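Local atomic coordinates of D-aminopeptidase (Burkholderia sp. LK4, PDB entry 5TZB), a protein that probably hydrolyses peptides and amides to release an N-terminal residue, beta-amino acids included, as an Ntn-type beta-aminopeptidase of peptidase family S58. Residues 189-194 and 218-223; 146-151 and 259-264. One frame throughout, in Å; residues are numbered along the deposited sequence.

Interaction 1: residues 189-194 and 218-223; sequences MICHEF and VQANYG
His192 and Asn221 take the main polar contacts between the tip of a small beta hairpin, a type I' turn from Cys191 to Phe194, and the end of strand 213-220 with the loop that follows. Asn221 points its amide oxygen at the hairpin backbone: Ile190 N donates to OD1 at 2.7 Å, nearly straight (177°) and in the carbonyl plane. Met189, its chain bent at the second torsion, lays its sulfur over a face of the same amide, with SD 3.4 Å from Asn221 CG. The amide is held at both ends, OD1 by Ile190 N and ND2 by Tyr149 O, with the sulfur against one face. Further along, His192 N donates to Tyr222 O at 2.8 Å. The two rings of this pair meet obliquely, and His192 NE2 makes a weak, bent bond (140°) to Tyr222 OH at 2.9 Å. The other ring nitrogen, ND1, is bonded to Val224 O, which helps to fix the ring's rotation. One face of the imidazole receives a CH-pi contact from Gly223 CA, 4.3 Å from the ring centroid. Cys191 turns SG anti to its backbone N (chi1 -179°), setting it obliquely beside the phenol ring, 3.6 Å from Tyr222 CE2. At the turn, a water accepts from Glu193 N at 2.9 Å and donates to Gly223 O at 2.7 Å.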
loop_
_atom_site.group_PDB
_atom_site.type_symbol
_atom_site.label_atom_id
_atom_site.label_comp_id
_atom_site.label_asym_id
_atom_site.label_seq_id
_atom_site.Cartn_x
_atom_site.Cartn_y
_atom_site.Cartn_z
ATOM N N MET C 189 -13.815 21.486 -17.502
ATOM C CA MET C 189 -13.151 21.499 -16.205
ATOM C C MET C 189 -12.803 22.900 -15.683
ATOM O O MET C 189 -12.689 23.872 -16.435
ATOM C CB MET C 189 -11.888 20.636 -16.270
ATOM C CG MET C 189 -12.183 19.186 -16.655
ATOM S SD MET C 189 -13.450 18.460 -15.584
ATOM C CE MET C 189 -13.853 16.966 -16.494
ATOM N N ILE C 190 -12.648 22.970 -14.370
ATOM C CA ILE C 190 -12.439 24.211 -13.639
ATOM C C ILE C 190 -11.279 24.032 -12.663
ATOM O O ILE C 190 -11.249 23.065 -11.906
ATOM C CB ILE C 190 -13.717 24.608 -12.885
ATOM C CG1 ILE C 190 -14.844 24.902 -13.882
ATOM C CG2 ILE C 190 -13.461 25.778 -11.950
ATOM C CD1 ILE C 190 -16.213 25.117 -13.235
ATOM N N CYS C 191 -10.319 24.949 -12.693
ATOM C CA CYS C 191 -9.121 24.832 -11.864
ATOM C C CYS C 191 -8.828 26.144 -11.137
ATOM O O CYS C 191 -8.801 27.215 -11.744
ATOM C CB CYS C 191 -7.925 24.405 -12.715
ATOM S SG CYS C 191 -6.380 24.185 -11.797
ATOM N N HIS C 192 -8.639 26.053 -9.825
ATOM C CA HIS C 192 -8.471 27.234 -8.982
ATOM C C HIS C 192 -9.544 28.298 -9.252
ATOM O O HIS C 192 -9.273 29.503 -9.246
ATOM C CB HIS C 192 -7.060 27.811 -9.145
ATOM C CG HIS C 192 -6.008 26.985 -8.466
ATOM N ND1 HIS C 192 -5.864 26.955 -7.093
ATOM C CD2 HIS C 192 -5.054 26.159 -8.962
ATOM C CE1 HIS C 192 -4.864 26.148 -6.775
ATOM N NE2 HIS C 192 -4.352 25.659 -7.891
ATOM N N GLU C 193 -10.761 27.816 -9.511
ATOM C CA GLU C 193 -11.924 28.660 -9.748
ATOM C C GLU C 193 -11.722 29.562 -10.968
ATOM O O GLU C 193 -12.341 30.621 -11.081
ATOM C CB GLU C 193 -12.248 29.470 -8.491
ATOM C CG GLU C 193 -12.431 28.569 -7.282
ATOM C CD GLU C 193 -12.766 29.322 -6.011
ATOM O OE1 GLU C 193 -12.034 29.160 -5.001
ATOM O OE2 GLU C 193 -13.774 30.045 -6.013
ATOM N N PHE C 194 -10.818 29.141 -11.849
ATOM C CA PHE C 194 -10.725 29.647 -13.213
ATOM C C PHE C 194 -11.003 28.492 -14.159
ATOM O O PHE C 194 -11.155 27.352 -13.710
ATOM C CB PHE C 194 -9.343 30.210 -13.518
ATOM C CG PHE C 194 -9.013 31.460 -12.780
ATOM C CD1 PHE C 194 -9.638 32.660 -13.098
ATOM C CD2 PHE C 194 -8.038 31.450 -11.790
ATOM C CE1 PHE C 194 -9.318 33.833 -12.419
ATOM C CE2 PHE C 194 -7.707 32.617 -11.110
ATOM C CZ PHE C 194 -8.349 33.811 -11.424
ATOM N N VAL C 218 -1.738 16.578 -17.908
ATOM C CA VAL C 218 -2.685 16.615 -16.798
ATOM C C VAL C 218 -4.070 17.018 -17.278
ATOM O O VAL C 218 -4.229 17.664 -18.325
ATOM C CB VAL C 218 -2.240 17.589 -15.689
ATOM C CG1 VAL C 218 -0.810 17.282 -15.264
ATOM C CG2 VAL C 218 -2.383 19.038 -16.170
ATOM N N GLN C 219 -5.071 16.590 -16.517
ATOM C CA GLN C 219 -6.424 17.110 -16.641
ATOM C C GLN C 219 -6.743 17.742 -15.291
ATOM O O GLN C 219 -7.044 17.042 -14.321
ATOM C CB GLN C 219 -7.413 16.006 -17.016
ATOM C CG GLN C 219 -8.854 16.451 -17.149
ATOM C CD GLN C 219 -9.709 15.393 -17.815
ATOM O OE1 GLN C 219 -9.513 15.082 -18.991
ATOM N NE2 GLN C 219 -10.657 14.825 -17.066
ATOM N N ALA C 220 -6.608 19.067 -15.232
ATOM C CA ALA C 220 -6.645 19.816 -13.979
ATOM C C ALA C 220 -8.042 20.356 -13.699
ATOM O O ALA C 220 -8.594 21.124 -14.498
ATOM C CB ALA C 220 -5.626 20.964 -14.009
ATOM N N ASN C 221 -8.587 19.949 -12.555
ATOM C CA ASN C 221 -9.948 20.279 -12.156
ATOM C C ASN C 221 -10.055 20.460 -10.645
ATOM O O ASN C 221 -11.046 20.073 -10.042
ATOM C CB ASN C 221 -10.897 19.167 -12.618
ATOM C CG ASN C 221 -12.362 19.553 -12.516
ATOM O OD1 ASN C 221 -12.779 20.593 -13.016
ATOM N ND2 ASN C 221 -13.153 18.703 -11.854
ATOM N N TYR C 222 -9.024 21.037 -10.032
ATOM C CA TYR C 222 -8.930 21.082 -8.572
ATOM C C TYR C 222 -8.719 22.520 -8.085
ATOM O O TYR C 222 -8.378 23.403 -8.865
ATOM C CB TYR C 222 -7.755 20.214 -8.083
ATOM C CG TYR C 222 -6.466 20.977 -8.279
ATOM C CD1 TYR C 222 -5.909 21.719 -7.242
ATOM C CD2 TYR C 222 -5.847 21.016 -9.522
ATOM C CE1 TYR C 222 -4.771 22.488 -7.440
ATOM C CE2 TYR C 222 -4.698 21.779 -9.733
ATOM C CZ TYR C 222 -4.165 22.510 -8.679
ATOM O OH TYR C 222 -3.027 23.273 -8.858
ATOM N N GLY C 223 -8.878 22.732 -6.780
ATOM C CA GLY C 223 -8.264 23.873 -6.129
ATOM C C GLY C 223 -9.103 25.090 -5.856
ATOM O O GLY C 223 -10.016 25.447 -6.610
HETATM O O HOH W 1 -11.591 25.189 -8.773
#

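Interaction 2: residues 146-151 and 259-264; sequences METYDG and SIVVTI
Glu147, whose backbone O touches Val261 CG1, has its carboxylate gripped at both oxygens: OE1 by Thr116, and OE2 by Asp94 N and a water, 3.0 Å from OE2. One face of the Tyr149 ring carries Gly151 N, 3.5 Å above the plane and over the ring centre. The same ring meets Trp140 of the second subunit, their planes at about 45°. Behind these groups two beta sheets pack face to face, as expected in the layered core of the Ntn-like fold. Strands 146-148 and 260-264 belong to different sheets and run at 145° to each other, their axes approaching to 6.5 Å. Val261 presses into strand 146-148 with one methyl: CG1 lies 3.7 Å from Met146 CB and 3.2 Å from Glu147 O. Met146, bent at its third torsion (-77°), brings CE to 3.8 Å from Thr263 OG1, whose hydroxyl is bonded to Tyr113 OH. Thr148 turns its methyl to the other sheet, where CG2 touches Ser259 CB at 3.5 Å. Ser259 OG is 2.7 Å from the water that bonds Tyr149 N and accepts from that water; it also bonds Gly298 N. It donates to the water on Glu147 OE2. The sheets therefore touch mainly through methyl and methylene groups, some of them against polar oxygens, and at the Ser259 end a directed chain of hydrogen bonds runs from Tyr149 N through one water to Ser259 OG and on through the second water to the Glu147 carboxylate, holding the Ser259 side chain in a defined orientation.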
loop_
_atom_site.group_PDB
_atom_site.type_symbol
_atom_site.label_atom_id
_atom_site.label_comp_id
_atom_site.label_asym_id
_atom_site.label_seq_id
_atom_site.Cartn_x
_atom_site.Cartn_y
_atom_site.Cartn_z
ATOM N N MET C 146 -9.135 7.337 -16.654
ATOM C CA MET C 146 -9.178 8.166 -15.460
ATOM C C MET C 146 -10.125 9.322 -15.720
ATOM O O MET C 146 -10.543 9.526 -16.859
ATOM C CB MET C 146 -7.774 8.636 -15.089
ATOM C CG MET C 146 -6.867 7.473 -14.667
ATOM S SD MET C 146 -5.180 7.964 -14.283
ATOM C CE MET C 146 -4.532 8.190 -15.938
ATOM N N GLU C 147 -10.478 10.076 -14.677
ATOM C CA GLU C 147 -11.535 11.062 -14.813
ATOM C C GLU C 147 -11.407 12.245 -13.866
ATOM O O GLU C 147 -10.726 12.161 -12.845
ATOM C CB GLU C 147 -12.902 10.403 -14.582
ATOM C CG GLU C 147 -13.068 9.719 -13.223
ATOM C CD GLU C 147 -13.338 10.696 -12.064
ATOM O OE1 GLU C 147 -13.859 11.812 -12.301
ATOM O OE2 GLU C 147 -13.033 10.330 -10.908
ATOM N N THR C 148 -12.075 13.338 -14.220
ATOM C CA THR C 148 -12.390 14.401 -13.267
ATOM C C THR C 148 -13.862 14.818 -13.497
ATOM O O THR C 148 -14.480 14.426 -14.491
ATOM C CB THR C 148 -11.426 15.601 -13.402
ATOM O OG1 THR C 148 -11.474 16.095 -14.740
ATOM C CG2 THR C 148 -9.973 15.175 -13.083
ATOM N N TYR C 149 -14.419 15.605 -12.584
ATOM C CA TYR C 149 -15.860 15.876 -12.553
ATOM C C TYR C 149 -16.250 17.239 -13.162
ATOM O O TYR C 149 -15.964 18.285 -12.579
ATOM C CB TYR C 149 -16.331 15.768 -11.097
ATOM C CG TYR C 149 -17.764 16.148 -10.831
ATOM C CD1 TYR C 149 -18.802 15.253 -11.048
ATOM C CD2 TYR C 149 -18.078 17.409 -10.321
ATOM C CE1 TYR C 149 -20.134 15.613 -10.790
ATOM C CE2 TYR C 149 -19.394 17.776 -10.058
ATOM C CZ TYR C 149 -20.417 16.874 -10.291
ATOM O OH TYR C 149 -21.721 17.253 -10.030
ATOM N N ASP C 150 -16.915 17.221 -14.320
ATOM C CA ASP C 150 -17.351 18.454 -14.980
ATOM C C ASP C 150 -18.842 18.739 -14.765
ATOM O O ASP C 150 -19.497 19.293 -15.634
ATOM C CB ASP C 150 -17.057 18.416 -16.494
ATOM C CG ASP C 150 -17.608 17.162 -17.197
ATOM O OD1 ASP C 150 -18.524 16.500 -16.675
ATOM O OD2 ASP C 150 -17.136 16.852 -18.310
ATOM N N GLY C 151 -19.362 18.356 -13.604
ATOM C CA GLY C 151 -20.784 18.460 -13.306
ATOM C C GLY C 151 -21.393 19.850 -13.329
ATOM O O GLY C 151 -22.600 19.995 -13.493
ATOM N N SER C 259 -10.399 17.640 -8.553
ATOM C CA SER C 259 -9.690 16.444 -8.999
ATOM C C SER C 259 -8.597 16.790 -9.999
ATOM O O SER C 259 -8.706 17.771 -10.735
ATOM C CB SER C 259 -10.650 15.434 -9.635
ATOM O OG SER C 259 -11.645 14.996 -8.724
ATOM N N ILE C 260 -7.547 15.977 -10.038
ATOM C CA ILE C 260 -6.588 16.105 -11.125
ATOM C C ILE C 260 -5.988 14.751 -11.451
ATOM O O ILE C 260 -5.491 14.043 -10.573
ATOM C CB ILE C 260 -5.453 17.137 -10.827
ATOM C CG1 ILE C 260 -4.441 17.156 -11.982
ATOM C CG2 ILE C 260 -4.758 16.856 -9.488
ATOM C CD1 ILE C 260 -3.347 18.215 -11.840
ATOM N N VAL C 261 -6.056 14.384 -12.728
ATOM C CA VAL C 261 -5.408 13.159 -13.172
ATOM C C VAL C 261 -4.124 13.543 -13.889
ATOM O O VAL C 261 -4.073 14.539 -14.606
ATOM C CB VAL C 261 -6.326 12.291 -14.074
ATOM C CG1 VAL C 261 -7.566 11.840 -13.286
ATOM C CG2 VAL C 261 -6.752 13.037 -15.298
ATOM N N VAL C 262 -3.067 12.786 -13.614
ATOM C CA VAL C 262 -1.739 13.068 -14.150
ATOM C C VAL C 262 -1.163 11.823 -14.822
ATOM O O VAL C 262 -1.206 10.742 -14.245
ATOM C CB VAL C 262 -0.750 13.531 -13.033
ATOM C CG1 VAL C 262 0.598 13.870 -13.624
ATOM C CG2 VAL C 262 -1.295 14.749 -12.295
ATOM N N THR C 263 -0.655 11.968 -16.042
ATOM C CA THR C 263 0.167 10.923 -16.628
ATOM C C THR C 263 1.562 11.481 -16.830
ATOM O O THR C 263 1.723 12.549 -17.409
ATOM C CB THR C 263 -0.368 10.381 -17.979
ATOM O OG1 THR C 263 -1.651 9.771 -17.793
ATOM C CG2 THR C 263 0.581 9.315 -18.530
ATOM N N ILE C 264 2.549 10.774 -16.292
ATOM C CA ILE C 264 3.957 11.077 -16.502
ATOM C C ILE C 264 4.546 10.053 -17.465
ATOM O O ILE C 264 4.354 8.851 -17.274
ATOM C CB ILE C 264 4.735 11.037 -15.177
ATOM C CG1 ILE C 264 4.281 12.187 -14.265
ATOM C CG2 ILE C 264 6.250 11.108 -15.432
ATOM C CD1 ILE C 264 4.718 12.004 -12.788
HETATM O O HOH W 2 -12.930 12.612 -8.963
HETATM O O HOH W 3 -13.442 16.631 -9.874
#

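In the fold
The centres of interactions 1 and 2 lie about 9 Å apart, and strands 213-220 and 260-266 are antiparallel neighbours in one sheet. Two probable hydrogen bonds tie the contacts together: Gln219 NE2 to Thr148 OG1 at 2.8 Å, and Asn221 ND2 to Tyr149 O at 2.9 Å. Asn221 thus joins residues 189-194 to residues 146-151. Met189 CE packs 3.1 Å from Thr148 OG1, and Asn221 CB lies 3.2 Å from Ser259 O. Ser259 follows residues 247-258, which are not modelled, and is probably the N-terminal nucleophile exposed by self-cleavage in this family. Both interactions would then border the active site, interaction 2 containing Ser259 itself.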